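Local coordinates for protein Rv3303c-lpdA (Mycobacterium tuberculosis, PDB 1XDI) that is an FAD-containing, homotetrameric NAD(P)H dehydrogenase that probably reduces quinones such as menadione with electrons from NADH or NADPH, at residues A[167-172]-A[247-252]; A[389-394]-A[449-454]. One frame throughout, in Å; residues are numbered along the deposited sequence.

Contact 1 (A[167-172]-A[247-252]); sequences ERILTW and ASVTRT. With FAD (flavin-adenine dinucleotide), chain C.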
ATOM      1  N   GLU A 167       5.096  -0.345 -55.552  1.00 18.69           N
ATOM      2  CA  GLU A 167       3.832  -0.242 -56.268  1.00 20.37           C
ATOM      3  C   GLU A 167       2.817  -1.327 -55.972  1.00 19.92           C
ATOM      4  O   GLU A 167       1.667  -1.039 -55.646  1.00 19.35           O
ATOM      5  CB  GLU A 167       4.050  -0.251 -57.789  1.00 24.24           C
ATOM      6  CG  GLU A 167       5.063   0.731 -58.399  1.00 28.85           C
ATOM      7  CD  GLU A 167       5.443   0.322 -59.839  1.00 30.93           C
ATOM      8  OE1 GLU A 167       4.472   0.012 -60.598  1.00 30.92           O
ATOM      9  OE2 GLU A 167       6.676   0.311 -60.186  1.00 29.64           O
ATOM     10  N   ARG A 168       3.264  -2.574 -56.114  1.00 19.92           N
ATOM     11  CA  ARG A 168       2.432  -3.758 -55.958  1.00 18.90           C
ATOM     12  C   ARG A 168       2.853  -4.698 -54.830  1.00 17.90           C
ATOM     13  O   ARG A 168       1.990  -5.341 -54.212  1.00 16.23           O
ATOM     14  CB  ARG A 168       2.422  -4.511 -57.285  1.00 21.24           C
ATOM     15  CG  ARG A 168       1.789  -3.753 -58.427  1.00 22.99           C
ATOM     16  CD  ARG A 168       1.749  -4.651 -59.638  1.00 26.92           C
ATOM     17  NE  ARG A 168       1.419  -3.922 -60.853  1.00 28.97           N
ATOM     18  CZ  ARG A 168       1.715  -4.335 -62.083  1.00 29.94           C
ATOM     19  NH1 ARG A 168       2.358  -5.490 -62.304  1.00 26.83           N
ATOM     20  NH2 ARG A 168       1.367  -3.558 -63.100  1.00 32.08           N
ATOM     21  N   ILE A 169       4.169  -4.794 -54.603  1.00 16.48           N
ATOM     22  CA  ILE A 169       4.741  -5.605 -53.523  1.00 15.72           C
ATOM     23  C   ILE A 169       4.970  -4.503 -52.476  1.00 16.49           C
ATOM     24  O   ILE A 169       5.841  -3.635 -52.693  1.00 16.65           O
ATOM     25  CB  ILE A 169       6.125  -6.237 -53.900  1.00 13.71           C
ATOM     26  CG1 ILE A 169       6.069  -6.990 -55.219  1.00  9.38           C
ATOM     27  CG2 ILE A 169       6.530  -7.209 -52.813  1.00 15.29           C
ATOM     28  CD1 ILE A 169       5.117  -8.061 -55.170  1.00  7.28           C
ATOM     29  N   LEU A 170       4.206  -4.505 -51.372  1.00 15.05           N
ATOM     30  CA  LEU A 170       4.328  -3.429 -50.359  1.00 14.69           C
ATOM     31  C   LEU A 170       4.693  -3.792 -48.949  1.00 14.12           C
ATOM     32  O   LEU A 170       4.261  -4.815 -48.465  1.00 15.62           O
ATOM     33  CB  LEU A 170       3.015  -2.691 -50.226  1.00 14.62           C
ATOM     34  CG  LEU A 170       2.301  -2.279 -51.501  1.00 14.78           C
ATOM     35  CD1 LEU A 170       1.034  -1.540 -51.132  1.00 15.76           C
ATOM     36  CD2 LEU A 170       3.198  -1.356 -52.308  1.00 16.46           C
ATOM     37  N   THR A 171       5.476  -2.956 -48.274  1.00 13.62           N
ATOM     38  CA  THR A 171       5.770  -3.194 -46.847  1.00 12.92           C
ATOM     39  C   THR A 171       4.712  -2.285 -46.204  1.00 11.60           C
ATOM     40  O   THR A 171       4.136  -1.451 -46.864  1.00 13.46           O
ATOM     41  CB  THR A 171       7.113  -2.626 -46.384  1.00 13.53           C
ATOM     42  OG1 THR A 171       7.067  -1.208 -46.544  1.00 13.20           O
ATOM     43  CG2 THR A 171       8.261  -3.170 -47.168  1.00 11.66           C
ATOM     44  N   TRP A 172       4.444  -2.398 -44.931  1.00 10.31           N
ATOM     45  CA  TRP A 172       3.450  -1.485 -44.376  1.00 10.04           C
ATOM     46  C   TRP A 172       3.839   0.018 -44.474  1.00  9.79           C
ATOM     47  O   TRP A 172       2.948   0.897 -44.540  1.00  9.81           O
ATOM     48  CB  TRP A 172       3.159  -1.869 -42.926  1.00  9.07           C
ATOM     49  CG  TRP A 172       4.325  -1.778 -42.083  1.00  9.30           C
ATOM     50  CD1 TRP A 172       4.812  -0.661 -41.487  1.00  9.87           C
ATOM     51  CD2 TRP A 172       5.193  -2.843 -41.717  1.00 10.06           C
ATOM     52  NE1 TRP A 172       5.933  -0.961 -40.760  1.00 12.27           N
ATOM     53  CE2 TRP A 172       6.192  -2.301 -40.889  1.00 11.75           C
ATOM     54  CE3 TRP A 172       5.231  -4.195 -42.007  1.00 10.20           C
ATOM     55  CZ2 TRP A 172       7.223  -3.075 -40.345  1.00 12.07           C
ATOM     56  CZ3 TRP A 172       6.268  -4.967 -41.455  1.00 12.96           C
ATOM     57  CH2 TRP A 172       7.244  -4.402 -40.638  1.00 11.12           C
ATOM     58  N   ALA A 247       6.152 -18.725 -50.528  1.00 18.03           N
ATOM     59  CA  ALA A 247       7.392 -19.175 -51.142  1.00 15.22           C
ATOM     60  C   ALA A 247       8.000 -18.022 -51.958  1.00 15.71           C
ATOM     61  O   ALA A 247       9.211 -17.933 -52.127  1.00 14.84           O
ATOM     62  CB  ALA A 247       7.089 -20.347 -52.027  1.00 13.81           C
ATOM     63  N   SER A 248       7.149 -17.121 -52.459  1.00 16.90           N
ATOM     64  CA  SER A 248       7.611 -15.952 -53.220  1.00 16.45           C
ATOM     65  C   SER A 248       6.450 -15.034 -53.599  1.00 17.18           C
ATOM     66  O   SER A 248       5.286 -15.445 -53.523  1.00 18.68           O
ATOM     67  CB  SER A 248       8.260 -16.407 -54.508  1.00 15.59           C
ATOM     68  OG  SER A 248       7.298 -16.360 -55.550  1.00 15.18           O
ATOM     69  N   VAL A 249       6.748 -13.806 -54.026  1.00 16.86           N
ATOM     70  CA  VAL A 249       5.693 -12.895 -54.488  1.00 16.65           C
ATOM     71  C   VAL A 249       6.177 -12.224 -55.764  1.00 19.12           C
ATOM     72  O   VAL A 249       7.018 -11.323 -55.740  1.00 19.53           O
ATOM     73  CB  VAL A 249       5.325 -11.792 -53.468  1.00 14.04           C
ATOM     74  CG1 VAL A 249       4.446 -10.803 -54.124  1.00 11.17           C
ATOM     75  CG2 VAL A 249       4.605 -12.365 -52.298  1.00  9.52           C
ATOM     76  N   THR A 250       5.631 -12.689 -56.883  1.00 22.03           N
ATOM     77  CA  THR A 250       5.969 -12.219 -58.232  1.00 23.52           C
ATOM     78  C   THR A 250       5.006 -11.157 -58.690  1.00 22.88           C
ATOM     79  O   THR A 250       3.875 -11.073 -58.216  1.00 21.79           O
ATOM     80  CB  THR A 250       5.815 -13.347 -59.251  1.00 25.14           C
ATOM     81  OG1 THR A 250       6.480 -14.514 -58.771  1.00 28.14           O
ATOM     82  CG2 THR A 250       6.376 -12.945 -60.589  1.00 26.93           C
ATOM     83  N   ARG A 251       5.447 -10.391 -59.671  1.00 23.23           N
ATOM     84  CA  ARG A 251       4.611  -9.358 -60.248  1.00 24.26           C
ATOM     85  C   ARG A 251       3.995  -9.803 -61.569  1.00 24.37           C
ATOM     86  O   ARG A 251       4.685 -10.144 -62.510  1.00 24.08           O
ATOM     87  CB  ARG A 251       5.430  -8.117 -60.458  1.00 25.29           C
ATOM     88  CG  ARG A 251       4.636  -6.910 -60.208  1.00 27.85           C
ATOM     89  CD  ARG A 251       5.540  -5.786 -59.855  1.00 30.97           C
ATOM     90  NE  ARG A 251       4.841  -4.519 -59.999  1.00 32.45           N
ATOM     91  CZ  ARG A 251       5.111  -3.634 -60.941  1.00 32.22           C
ATOM     92  NH1 ARG A 251       6.070  -3.868 -61.834  1.00 34.38           N
ATOM     93  NH2 ARG A 251       4.422  -2.511 -60.977  1.00 33.30           N
ATOM     94  N   THR A 252       2.679  -9.823 -61.637  1.00 25.51           N
ATOM     95  CA  THR A 252       2.040 -10.258 -62.865  1.00 26.36           C
ATOM     96  C   THR A 252       1.627  -9.076 -63.687  1.00 27.06           C
ATOM     97  O   THR A 252       2.012  -7.939 -63.428  1.00 28.79           O
ATOM     98  CB  THR A 252       0.781 -11.085 -62.595  1.00 25.34           C
ATOM     99  OG1 THR A 252      -0.315 -10.217 -62.268  1.00 26.51           O
ATOM    100  CG2 THR A 252       1.021 -12.002 -61.463  1.00 25.21           C
TER
HETATM  101  PA  FAD C 999      12.259   3.616 -33.515  1.00 10.91           P
HETATM  102  O1A FAD C 999      12.184   2.544 -34.596  1.00 12.95           O
HETATM  103  O2A FAD C 999      10.953   4.333 -33.179  1.00  8.28           O
HETATM  104  O5B FAD C 999      13.302   4.606 -34.022  1.00 10.84           O
HETATM  105  C5B FAD C 999      14.711   4.587 -33.787  1.00 10.03           C
HETATM  106  C4B FAD C 999      15.119   5.732 -34.689  1.00  9.05           C
HETATM  107  O4B FAD C 999      16.498   5.992 -34.624  1.00  8.22           O
HETATM  108  C3B FAD C 999      14.800   5.612 -36.274  1.00  8.19           C
HETATM  109  O3B FAD C 999      13.582   6.243 -36.670  1.00  3.90           O
HETATM  110  C2B FAD C 999      15.964   6.164 -36.952  1.00 10.30           C
HETATM  111  O2B FAD C 999      15.864   7.453 -37.562  1.00 12.96           O
HETATM  112  C1B FAD C 999      17.052   6.239 -35.910  1.00 10.01           C
HETATM  113  N9A FAD C 999      18.236   5.510 -36.138  1.00  7.28           N
HETATM  114  C8A FAD C 999      18.510   4.230 -36.576  1.00  8.87           C
HETATM  115  N7A FAD C 999      19.789   3.966 -36.661  1.00  8.41           N
HETATM  116  C5A FAD C 999      20.397   5.120 -36.264  1.00  8.16           C
HETATM  117  C6A FAD C 999      21.735   5.527 -36.128  1.00  6.99           C
HETATM  118  N6A FAD C 999      22.750   4.734 -36.405  1.00  5.33           N
HETATM  119  N1A FAD C 999      21.984   6.811 -35.688  1.00  5.89           N
HETATM  120  C2A FAD C 999      20.988   7.661 -35.392  1.00  5.45           C
HETATM  121  N3A FAD C 999      19.641   7.341 -35.496  1.00  7.49           N
HETATM  122  C4A FAD C 999      19.496   5.994 -35.965  1.00  7.96           C
HETATM  123  N1  FAD C 999       3.974   0.039 -30.592  1.00  5.54           N
HETATM  124  C2  FAD C 999       3.016   0.430 -29.698  1.00  6.11           C
HETATM  125  O2  FAD C 999       3.288   0.635 -28.500  1.00  9.84           O
HETATM  126  N3  FAD C 999       1.724   0.600 -30.144  1.00  3.02           N
HETATM  127  C4  FAD C 999       1.288   0.422 -31.427  1.00  1.67           C
HETATM  128  O4  FAD C 999       0.103   0.613 -31.696  1.00  2.12           O
HETATM  129  C4X FAD C 999       2.224   0.038 -32.291  1.00  3.89           C
HETATM  130  N5  FAD C 999       1.793  -0.144 -33.636  1.00  5.44           N
HETATM  131  C5X FAD C 999       2.790  -0.548 -34.561  1.00  5.92           C
HETATM  132  C6  FAD C 999       2.459  -0.733 -35.921  1.00  6.94           C
HETATM  133  C7  FAD C 999       3.412  -1.140 -36.892  1.00  7.15           C
HETATM  134  C7M FAD C 999       2.991  -1.315 -38.371  1.00  7.14           C
HETATM  135  C8  FAD C 999       4.746  -1.384 -36.451  1.00  5.29           C
HETATM  136  C8M FAD C 999       5.844  -1.843 -37.397  1.00  5.84           C
HETATM  137  C9  FAD C 999       5.105  -1.199 -35.148  1.00  4.69           C
HETATM  138  C9A FAD C 999       4.193  -0.772 -34.189  1.00  4.23           C
HETATM  139  N10 FAD C 999       4.519  -0.541 -32.768  1.00  4.19           N
HETATM  140  C10 FAD C 999       3.573  -0.145 -31.867  1.00  4.98           C
HETATM  141  C1' FAD C 999       5.874  -0.716 -32.407  1.00  2.93           C
HETATM  142  C2' FAD C 999       6.613   0.541 -32.052  1.00  3.17           C
HETATM  143  O2' FAD C 999       6.501   1.485 -33.173  1.00  1.51           O
HETATM  144  C3' FAD C 999       8.067   0.297 -31.762  1.00  4.07           C
HETATM  145  O3' FAD C 999       8.156  -0.461 -30.583  1.00  2.64           O
HETATM  146  C4' FAD C 999       8.885   1.538 -31.465  1.00  5.47           C
HETATM  147  O4' FAD C 999       8.795   2.272 -32.744  1.00  9.05           O
HETATM  148  C5' FAD C 999      10.314   1.387 -31.276  1.00  5.80           C
HETATM  149  O5' FAD C 999      10.863   2.643 -30.906  1.00  8.14           O
HETATM  150  P   FAD C 999      12.393   2.925 -30.782  1.00  6.72           P
HETATM  151  O1P FAD C 999      12.472   4.247 -30.279  1.00  7.89           O
HETATM  152  O2P FAD C 999      13.150   1.878 -30.062  1.00  8.26           O
HETATM  153  O3P FAD C 999      12.803   2.845 -32.266  1.00  8.64           O

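Contact 2 (A[389-394]-A[449-454]); sequences NARAKM and VYPSLS. With FAD (flavin-adenine dinucleotide), chain D.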
ATOM      1  N   ASN A 389     -23.913  -3.776 -19.969  1.00  2.98           N
ATOM      2  CA  ASN A 389     -23.495  -2.440 -19.562  1.00  2.94           C
ATOM      3  C   ASN A 389     -24.281  -1.390 -20.415  1.00  4.28           C
ATOM      4  O   ASN A 389     -24.264  -1.469 -21.640  1.00  5.37           O
ATOM      5  CB  ASN A 389     -21.971  -2.350 -19.784  1.00  1.00           C
ATOM      6  CG  ASN A 389     -21.376  -1.022 -19.316  1.00  1.56           C
ATOM      7  OD1 ASN A 389     -21.769   0.038 -19.802  1.00  3.31           O
ATOM      8  ND2 ASN A 389     -20.423  -1.070 -18.383  1.00  1.00           N
ATOM      9  N   ALA A 390     -24.974  -0.428 -19.798  1.00  5.08           N
ATOM     10  CA  ALA A 390     -25.734   0.570 -20.580  1.00  5.44           C
ATOM     11  C   ALA A 390     -24.883   1.350 -21.614  1.00  4.66           C
ATOM     12  O   ALA A 390     -25.293   1.559 -22.759  1.00  2.20           O
ATOM     13  CB  ALA A 390     -26.454   1.554 -19.623  1.00  4.83           C
ATOM     14  N   ARG A 391     -23.695   1.771 -21.206  1.00  5.16           N
ATOM     15  CA  ARG A 391     -22.805   2.497 -22.109  1.00  6.08           C
ATOM     16  C   ARG A 391     -22.592   1.632 -23.340  1.00  6.20           C
ATOM     17  O   ARG A 391     -22.804   2.100 -24.464  1.00  7.62           O
ATOM     18  CB  ARG A 391     -21.466   2.808 -21.405  1.00  8.56           C
ATOM     19  CG  ARG A 391     -20.340   3.387 -22.296  1.00 10.03           C
ATOM     20  CD  ARG A 391     -20.787   4.607 -23.115  1.00  9.22           C
ATOM     21  NE  ARG A 391     -21.109   5.745 -22.272  1.00  8.79           N
ATOM     22  CZ  ARG A 391     -21.850   6.758 -22.680  1.00  9.34           C
ATOM     23  NH1 ARG A 391     -22.347   6.744 -23.912  1.00 11.45           N
ATOM     24  NH2 ARG A 391     -22.053   7.787 -21.889  1.00  8.51           N
ATOM     25  N   ALA A 392     -22.185   0.372 -23.159  1.00  5.30           N
ATOM     26  CA  ALA A 392     -22.004  -0.516 -24.325  1.00  4.34           C
ATOM     27  C   ALA A 392     -23.281  -0.538 -25.224  1.00  4.04           C
ATOM     28  O   ALA A 392     -23.200  -0.445 -26.440  1.00  3.60           O
ATOM     29  CB  ALA A 392     -21.670  -1.922 -23.871  1.00  1.23           C
ATOM     30  N   LYS A 393     -24.454  -0.642 -24.616  1.00  3.84           N
ATOM     31  CA  LYS A 393     -25.707  -0.686 -25.346  1.00  4.55           C
ATOM     32  C   LYS A 393     -25.799   0.560 -26.232  1.00  4.60           C
ATOM     33  O   LYS A 393     -26.226   0.503 -27.360  1.00  5.11           O
ATOM     34  CB  LYS A 393     -26.812  -0.751 -24.318  1.00  6.13           C
ATOM     35  CG  LYS A 393     -28.026  -1.490 -24.706  1.00  7.51           C
ATOM     36  CD  LYS A 393     -28.677  -2.095 -23.478  1.00  6.02           C
ATOM     37  CE  LYS A 393     -27.816  -3.193 -22.929  1.00  7.05           C
ATOM     38  NZ  LYS A 393     -28.537  -4.031 -21.880  1.00  4.78           N
ATOM     39  N   MET A 394     -25.341   1.681 -25.714  1.00  6.16           N
ATOM     40  CA  MET A 394     -25.302   2.941 -26.441  1.00  7.21           C
ATOM     41  C   MET A 394     -24.327   2.901 -27.621  1.00  9.88           C
ATOM     42  O   MET A 394     -24.643   3.393 -28.718  1.00 10.38           O
ATOM     43  CB  MET A 394     -24.875   4.032 -25.494  1.00  4.81           C
ATOM     44  CG  MET A 394     -25.880   4.276 -24.435  1.00  4.45           C
ATOM     45  SD  MET A 394     -25.325   5.383 -23.165  1.00  5.15           S
ATOM     46  CE  MET A 394     -26.429   4.822 -21.757  1.00  5.08           C
ATOM     47  N   VAL A 449     -17.435   6.141 -12.787  1.00  1.32           N
ATOM     48  CA  VAL A 449     -18.559   6.951 -13.307  1.00  1.00           C
ATOM     49  C   VAL A 449     -19.714   6.147 -13.884  1.00  1.79           C
ATOM     50  O   VAL A 449     -19.481   5.080 -14.437  1.00  1.90           O
ATOM     51  CB  VAL A 449     -18.054   7.860 -14.456  1.00  1.00           C
ATOM     52  CG1 VAL A 449     -19.184   8.395 -15.265  1.00  1.00           C
ATOM     53  CG2 VAL A 449     -17.221   8.990 -13.886  1.00  2.22           C
ATOM     54  N   TYR A 450     -20.956   6.627 -13.783  1.00  2.41           N
ATOM     55  CA  TYR A 450     -22.071   5.905 -14.433  1.00  1.09           C
ATOM     56  C   TYR A 450     -22.769   6.867 -15.363  1.00  1.00           C
ATOM     57  O   TYR A 450     -23.026   7.995 -14.993  1.00  1.00           O
ATOM     58  CB  TYR A 450     -23.079   5.367 -13.415  1.00  2.91           C
ATOM     59  CG  TYR A 450     -24.241   4.567 -14.017  1.00  1.38           C
ATOM     60  CD1 TYR A 450     -25.306   5.209 -14.618  1.00  2.69           C
ATOM     61  CD2 TYR A 450     -24.296   3.171 -13.920  1.00  1.51           C
ATOM     62  CE1 TYR A 450     -26.396   4.491 -15.100  1.00  2.55           C
ATOM     63  CE2 TYR A 450     -25.378   2.450 -14.394  1.00  1.00           C
ATOM     64  CZ  TYR A 450     -26.415   3.117 -14.982  1.00  1.00           C
ATOM     65  OH  TYR A 450     -27.472   2.450 -15.497  1.00  1.00           O
ATOM     66  N   PRO A 451     -23.063   6.431 -16.592  1.00  1.76           N
ATOM     67  CA  PRO A 451     -22.726   5.112 -17.132  1.00  4.04           C
ATOM     68  C   PRO A 451     -21.427   5.149 -17.991  1.00  5.11           C
ATOM     69  O   PRO A 451     -21.193   6.071 -18.793  1.00  5.18           O
ATOM     70  CB  PRO A 451     -23.950   4.815 -18.001  1.00  1.00           C
ATOM     71  CG  PRO A 451     -24.070   6.068 -18.673  1.00  2.00           C
ATOM     72  CD  PRO A 451     -24.163   6.965 -17.405  1.00  2.29           C
ATOM     73  N   SER A 452     -20.596   4.134 -17.832  1.00  5.84           N
ATOM     74  CA  SER A 452     -19.371   4.062 -18.602  1.00  7.98           C
ATOM     75  C   SER A 452     -18.980   2.589 -18.664  1.00  8.62           C
ATOM     76  O   SER A 452     -19.497   1.790 -17.876  1.00  8.91           O
ATOM     77  CB  SER A 452     -18.251   4.876 -17.916  1.00  7.84           C
ATOM     78  OG  SER A 452     -17.930   4.336 -16.646  1.00  7.29           O
ATOM     79  N   LEU A 453     -18.090   2.218 -19.582  1.00  8.22           N
ATOM     80  CA  LEU A 453     -17.693   0.826 -19.627  1.00  7.94           C
ATOM     81  C   LEU A 453     -16.712   0.608 -18.464  1.00  7.95           C
ATOM     82  O   LEU A 453     -16.572  -0.503 -17.960  1.00  9.33           O
ATOM     83  CB  LEU A 453     -17.037   0.505 -20.967  1.00  8.16           C
ATOM     84  CG  LEU A 453     -17.808   1.011 -22.196  1.00  7.77           C
ATOM     85  CD1 LEU A 453     -16.940   0.905 -23.453  1.00  7.75           C
ATOM     86  CD2 LEU A 453     -19.050   0.244 -22.348  1.00  6.08           C
ATOM     87  N   SER A 454     -16.050   1.652 -17.989  1.00  5.86           N
ATOM     88  CA  SER A 454     -15.143   1.406 -16.893  1.00  5.12           C
ATOM     89  C   SER A 454     -15.879   1.010 -15.605  1.00  5.79           C
ATOM     90  O   SER A 454     -15.258   0.561 -14.653  1.00  6.62           O
ATOM     91  CB  SER A 454     -14.287   2.621 -16.618  1.00  4.33           C
ATOM     92  OG  SER A 454     -14.967   3.484 -15.734  1.00  4.75           O
TER
HETATM   93  PA  FAD D 999     -33.977   6.028  -8.644  1.00 11.59           P
HETATM   94  O1A FAD D 999     -34.472   7.416  -8.943  1.00 12.68           O
HETATM   95  O2A FAD D 999     -33.139   5.373  -9.662  1.00  8.34           O
HETATM   96  O5B FAD D 999     -35.227   5.105  -8.463  1.00 12.73           O
HETATM   97  C5B FAD D 999     -35.906   4.754  -7.272  1.00 12.69           C
HETATM   98  C4B FAD D 999     -37.028   3.894  -7.778  1.00 10.55           C
HETATM   99  O4B FAD D 999     -37.832   3.312  -6.754  1.00 11.72           O
HETATM  100  C3B FAD D 999     -38.067   4.528  -8.757  1.00  9.95           C
HETATM  101  O3B FAD D 999     -37.614   4.376 -10.093  1.00  9.28           O
HETATM  102  C2B FAD D 999     -39.344   3.858  -8.472  1.00 11.58           C
HETATM  103  O2B FAD D 999     -39.759   2.782  -9.320  1.00 11.37           O
HETATM  104  C1B FAD D 999     -39.199   3.315  -7.082  1.00 12.13           C
HETATM  105  N9A FAD D 999     -39.974   3.792  -5.983  1.00 10.70           N
HETATM  106  C8A FAD D 999     -40.264   5.053  -5.444  1.00 11.03           C
HETATM  107  N7A FAD D 999     -41.046   4.997  -4.387  1.00 11.76           N
HETATM  108  C5A FAD D 999     -41.298   3.621  -4.189  1.00 10.96           C
HETATM  109  C6A FAD D 999     -42.048   2.839  -3.241  1.00 10.17           C
HETATM  110  N6A FAD D 999     -42.719   3.352  -2.212  1.00  8.65           N
HETATM  111  N1A FAD D 999     -42.063   1.460  -3.391  1.00 10.53           N
HETATM  112  C2A FAD D 999     -41.392   0.838  -4.402  1.00 10.94           C
HETATM  113  N3A FAD D 999     -40.632   1.512  -5.361  1.00 12.32           N
HETATM  114  C4A FAD D 999     -40.685   2.961  -5.121  1.00 11.10           C
HETATM  115  N1  FAD D 999     -26.153  10.106 -12.230  1.00  7.91           N
HETATM  116  C2  FAD D 999     -24.954   9.605 -12.641  1.00  7.77           C
HETATM  117  O2  FAD D 999     -24.214   8.993 -11.873  1.00 11.78           O
HETATM  118  N3  FAD D 999     -24.562   9.792 -13.946  1.00  7.11           N
HETATM  119  C4  FAD D 999     -25.299  10.471 -14.929  1.00  8.20           C
HETATM  120  O4  FAD D 999     -24.824  10.583 -16.083  1.00 10.32           O
HETATM  121  C4X FAD D 999     -26.501  10.967 -14.520  1.00  7.53           C
HETATM  122  N5  FAD D 999     -27.293  11.656 -15.510  1.00  6.97           N
HETATM  123  C5X FAD D 999     -28.561  12.167 -15.077  1.00  4.23           C
HETATM  124  C6  FAD D 999     -29.413  12.855 -15.978  1.00  1.54           C
HETATM  125  C7  FAD D 999     -30.696  13.373 -15.590  1.00  1.20           C
HETATM  126  C7M FAD D 999     -31.573  14.102 -16.593  1.00  1.00           C
HETATM  127  C8  FAD D 999     -31.114  13.175 -14.262  1.00  1.00           C
HETATM  128  C8M FAD D 999     -32.451  13.658 -13.751  1.00  1.00           C
HETATM  129  C9  FAD D 999     -30.312  12.512 -13.341  1.00  2.29           C
HETATM  130  C9A FAD D 999     -29.057  11.999 -13.688  1.00  3.94           C
HETATM  131  N10 FAD D 999     -28.135  11.271 -12.760  1.00  6.21           N
HETATM  132  C10 FAD D 999     -26.923  10.772 -13.170  1.00  7.95           C
HETATM  133  C1' FAD D 999     -28.581  11.082 -11.403  1.00  7.28           C
HETATM  134  C2' FAD D 999     -29.012   9.706 -11.107  1.00  8.06           C
HETATM  135  O2' FAD D 999     -30.077   9.441 -12.062  1.00  9.17           O
HETATM  136  C3' FAD D 999     -29.543   9.466  -9.731  1.00  9.19           C
HETATM  137  O3' FAD D 999     -28.486   9.670  -8.827  1.00 10.88           O
HETATM  138  C4' FAD D 999     -29.959   8.032  -9.401  1.00  8.49           C
HETATM  139  O4' FAD D 999     -31.064   7.778 -10.332  1.00 11.04           O
HETATM  140  C5' FAD D 999     -30.596   7.799  -8.119  1.00  8.18           C
HETATM  141  O5' FAD D 999     -30.827   6.425  -7.993  1.00  6.94           O
HETATM  142  P   FAD D 999     -31.680   5.794  -6.876  1.00  5.01           P
HETATM  143  O1P FAD D 999     -31.530   4.356  -7.028  1.00  4.47           O
HETATM  144  O2P FAD D 999     -31.375   6.399  -5.550  1.00  9.25           O
HETATM  145  O3P FAD D 999     -33.119   6.254  -7.309  1.00  7.06           O
HETATM  146  O   HOH W   1     -18.890   6.380 -20.891  1.00 11.00           O

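Contact 1 (A[167-172]-A[247-252])
E167 opens the contact with a salt bridge: its OE1 lies 2.6 Å from NH2 of R251, reaching that guanidinium at an edge, near its plane. The carboxylate is nonetheless turned almost upright against the guanidinium, the two planes being 79° apart. Next, R168 crosses the R251 side chain at about a right angle. With CG placed anti to the carbonyl carbon (chi1 -64°) and the chain extended to NE, R168 passes across R251, its methylenes CG and CD beside R251 NE, and the guanidinium planes are 34° apart. R251 NH2 sits over one R168 face, toward its rim, 3.4 Å from R168 CZ, while R168 NH1 comes within 2.7 Å of T252 O. I169 then packs on V249, though the exact approach of their methyls is doubtful, in a buried apolar patch that V256 of the neighbouring strand 256-260 extends. Beyond it the chain leaves strand 246-251 behind. At the far end W172 has C7M of the FAD over one ring face, toward its rim; NE1 of W172 lies 3.5 Å from C8M of the FAD and is hydrogen-bonded to D47. The contact thus joins the edge strand 169-171 of a Rossmann-type parallel sheet to the first strand of a three-stranded antiparallel sheet. Two arginines lie close here beside acids: E167 on R251 NH2 and D165 on R251 NE probably offset the like charges and ease their closeness.

Contact 2 (A[389-394]-A[449-454])
N389 caps helix 390-394 and at the same time holds the cis-proline loop 449-454 of the dimerisation domain, which probably corresponds to the His-Pro loop of the family, with tyrosine in place of histidine. Among the polar contacts, the cap amide uses both ends. OD1 accepts weak bonds from the backbone N of R391 and A392, while N389 ND2 gives S452 O a nearly straight bond of 3.0 Å (161° at the hydrogen) that lies in the plane of the amide. Placing CG anti to the backbone N (chi1 -176°) turns the amide to the helix start and the loop together; ND2 also reaches S456. R391, bent at chi2 and chi3, folds back over the loop, its NE making a weak bond of 3.5 Å to P451 O. A water bridges the same pair, 2.7 Å from R391 NE in a weak bond and 3.1 Å from P451 O. The apolar contacts come from two loop residues. L453 packs CD2 against the first turn of the helix, 3.4 Å from R391 CG and 3.7 Å from A392 CB, and P451 CG meets M394 CE at 4.1 Å. Across the subunit boundary, E425 of the second subunit accepts from the backbone N of both L453 and S454, and K393 forms a salt bridge with D100 of the second subunit. Just before the cis peptide, Y450 O takes a hydrogen bond of 2.6 Å from N3 of the flavin bound by that second subunit.

Contact 1 and contact 2 lie far apart in one chain, centres about 44 Å and nearest atoms about 28 Å from each other, and fall in different parts: 167-172/247-252 in the nucleotide-binding region, 389-394/449-454 in the dimerisation domain. They also end at different flavins. W172 of contact 1 borders the FAD of its own subunit, whereas Y450 of contact 2 serves the FAD of the second subunit. The exchange is reciprocal, because Y450 O of the second subunit is hydrogen-bonded to the FAD beside W172. That FAD thus meets the tryptophan at its dimethylbenzene end and the partner's Y450 carbonyl at its pyrimidine end; the FAD at contact 2 probably does likewise.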